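Local coordinates for single-stranded DNA-binding protein (Thermus thermophilus, PDB 2CWA) that binds single-stranded DNA and probably recruits partner proteins to it during DNA replication, recombination and repair, at residues 51-56 and 119-124. Numbering follows the deposited sequence.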
loop_
_atom_site.group_PDB
_atom_site.type_symbol
_atom_site.label_atom_id
_atom_site.label_comp_id
_atom_site.label_asym_id
_atom_site.label_seq_id
_atom_site.Cartn_x
_atom_site.Cartn_y
_atom_site.Cartn_z
ATOM N N SER A 51 0.752 9.246 8.221
ATOM C CA SER A 51 1.681 9.624 7.166
ATOM C C SER A 51 2.241 8.338 6.574
ATOM O O SER A 51 2.238 7.296 7.231
ATOM C CB SER A 51 2.817 10.479 7.735
ATOM O OG SER A 51 3.553 9.754 8.706
ATOM N N TRP A 52 2.713 8.409 5.336
ATOM C CA TRP A 52 3.260 7.229 4.685
ATOM C C TRP A 52 4.251 7.532 3.573
ATOM O O TRP A 52 4.213 8.593 2.949
ATOM C CB TRP A 52 2.125 6.358 4.126
ATOM C CG TRP A 52 1.101 7.118 3.322
ATOM C CD1 TRP A 52 -0.111 7.576 3.761
ATOM C CD2 TRP A 52 1.198 7.501 1.943
ATOM N NE1 TRP A 52 -0.775 8.218 2.743
ATOM C CE2 TRP A 52 0.005 8.186 1.615
ATOM C CE3 TRP A 52 2.178 7.333 0.951
ATOM C CZ2 TRP A 52 -0.238 8.702 0.336
ATOM C CZ3 TRP A 52 1.937 7.847 -0.320
ATOM C CH2 TRP A 52 0.733 8.525 -0.614
ATOM N N TYR A 53 5.149 6.576 3.358
ATOM C CA TYR A 53 6.167 6.629 2.319
ATOM C C TYR A 53 6.030 5.272 1.653
ATOM O O TYR A 53 6.320 4.249 2.266
ATOM C CB TYR A 53 7.559 6.754 2.937
ATOM C CG TYR A 53 7.809 8.094 3.582
ATOM C CD1 TYR A 53 8.350 9.148 2.852
ATOM C CD2 TYR A 53 7.484 8.314 4.920
ATOM C CE1 TYR A 53 8.569 10.393 3.437
ATOM C CE2 TYR A 53 7.697 9.554 5.517
ATOM C CZ TYR A 53 8.238 10.587 4.769
ATOM O OH TYR A 53 8.440 11.817 5.350
ATOM N N HIS A 54 5.563 5.253 0.413
ATOM C CA HIS A 54 5.383 3.984 -0.274
ATOM C C HIS A 54 6.250 3.871 -1.512
ATOM O O HIS A 54 6.262 4.764 -2.354
ATOM C CB HIS A 54 3.909 3.790 -0.653
ATOM C CG HIS A 54 3.037 3.400 0.498
ATOM N ND1 HIS A 54 3.265 2.272 1.256
ATOM C CD2 HIS A 54 1.927 3.980 1.014
ATOM C CE1 HIS A 54 2.335 2.175 2.190
ATOM N NE2 HIS A 54 1.510 3.200 2.065
ATOM N N ARG A 55 6.986 2.771 -1.606
ATOM C CA ARG A 55 7.830 2.540 -2.766
ATOM C C ARG A 55 6.954 1.901 -3.836
ATOM O O ARG A 55 6.263 0.917 -3.578
ATOM C CB ARG A 55 8.994 1.615 -2.413
ATOM C CG ARG A 55 10.001 2.244 -1.451
ATOM C CD ARG A 55 11.288 1.427 -1.366
ATOM N NE ARG A 55 11.124 0.184 -0.613
ATOM C CZ ARG A 55 10.966 0.120 0.708
ATOM N NH1 ARG A 55 10.946 1.231 1.436
ATOM N NH2 ARG A 55 10.835 -1.058 1.303
ATOM N N VAL A 56 6.976 2.473 -5.029
ATOM C CA VAL A 56 6.178 1.954 -6.129
ATOM C C VAL A 56 7.094 1.662 -7.305
ATOM O O VAL A 56 8.054 2.390 -7.540
ATOM C CB VAL A 56 5.115 2.974 -6.573
ATOM C CG1 VAL A 56 4.295 2.404 -7.691
ATOM C CG2 VAL A 56 4.214 3.339 -5.397
ATOM N N ARG A 119 14.027 14.843 7.092
ATOM C CA ARG A 119 15.075 14.665 6.090
ATOM C C ARG A 119 14.939 15.628 4.917
ATOM O O ARG A 119 15.650 15.507 3.919
ATOM C CB ARG A 119 15.070 13.226 5.568
ATOM C CG ARG A 119 15.376 12.179 6.629
ATOM C CD ARG A 119 15.467 10.784 6.024
ATOM N NE ARG A 119 14.206 10.356 5.424
ATOM C CZ ARG A 119 13.066 10.213 6.094
ATOM N NH1 ARG A 119 13.021 10.464 7.396
ATOM N NH2 ARG A 119 11.967 9.817 5.462
ATOM N N GLY A 120 14.028 16.586 5.038
ATOM C CA GLY A 120 13.830 17.546 3.968
ATOM C C GLY A 120 13.024 16.998 2.801
ATOM O O GLY A 120 12.987 17.607 1.733
ATOM N N GLN A 121 12.372 15.855 2.996
ATOM C CA GLN A 121 11.571 15.249 1.937
ATOM C C GLN A 121 10.113 15.692 2.023
ATOM O O GLN A 121 9.533 15.747 3.105
ATOM C CB GLN A 121 11.633 13.725 2.025
ATOM C CG GLN A 121 13.033 13.151 2.001
ATOM C CD GLN A 121 13.033 11.646 2.158
ATOM O OE1 GLN A 121 12.401 11.104 3.065
ATOM N NE2 GLN A 121 13.749 10.962 1.281
ATOM N N PRO A 122 9.501 16.006 0.872
ATOM C CA PRO A 122 8.103 16.441 0.849
ATOM C C PRO A 122 7.078 15.317 0.976
ATOM O O PRO A 122 7.301 14.198 0.511
ATOM C CB PRO A 122 7.997 17.166 -0.489
ATOM C CG PRO A 122 8.910 16.375 -1.362
ATOM C CD PRO A 122 10.122 16.167 -0.456
ATOM N N ARG A 123 5.963 15.630 1.632
ATOM C CA ARG A 123 4.846 14.703 1.809
ATOM C C ARG A 123 3.589 15.501 1.477
ATOM O O ARG A 123 3.415 16.623 1.962
ATOM C CB ARG A 123 4.744 14.204 3.254
ATOM C CG ARG A 123 5.894 13.337 3.720
ATOM C CD ARG A 123 5.534 12.616 5.011
ATOM N NE ARG A 123 5.011 13.528 6.026
ATOM C CZ ARG A 123 4.990 13.261 7.328
ATOM N NH1 ARG A 123 5.466 12.107 7.778
ATOM N NH2 ARG A 123 4.498 14.148 8.183
ATOM N N LEU A 124 2.719 14.933 0.649
ATOM C CA LEU A 124 1.484 15.617 0.274
ATOM C C LEU A 124 0.445 15.543 1.393
ATOM O O LEU A 124 0.132 14.461 1.895
ATOM C CB LEU A 124 0.890 15.003 -1.005
ATOM C CG LEU A 124 -0.438 15.595 -1.509
ATOM C CD1 LEU A 124 -0.247 17.058 -1.921
ATOM C CD2 LEU A 124 -0.946 14.780 -2.699
#
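Y53 and R123 meet because each side chain starts with CG beside its own backbone N, chi1 -70° in Y53 and -66° in R123. This brings the phenol end of Y53, rather than its CB, close to R123. A bend at chi3 then carries the R123 guanidinium past the ring to S51. The two side chains cross at about a right angle. The aliphatic part of R123 lies against the phenol end, with R123 CD 3.0 Å from Y53 OH and 3.4 Å from Y53 CZ. Farther out, S51 CB sits over one face of the guanidinium, 3.1 Å from R123 NH1. S51 OG is also near that nitrogen, but the angle is poor for a bond. R119 NH2 lies over one face of the Y53 ring, 3.9 Å from Y53 CZ. R119 CZ is a long 5.5 Å from the Y53 ring centroid, so any cation-pi attraction is weak at most. R119 NH2 also makes a weak hydrogen bond to Q121 OE1, 2.8 Å, within its own segment. Replacing R123 with an alanine would probably leave Y53 and S51 without their shared cover and Q37 without its weak partner. This surface contact sets strand 122-125 and the loop before it beside strand 49-59; both strands pair with strand 28-39 of the OB fold. Between the segments it relies on van der Waals contact, while Y53 OH is hydrogen-bonded to D117 and R123 NH2 weakly to Q37.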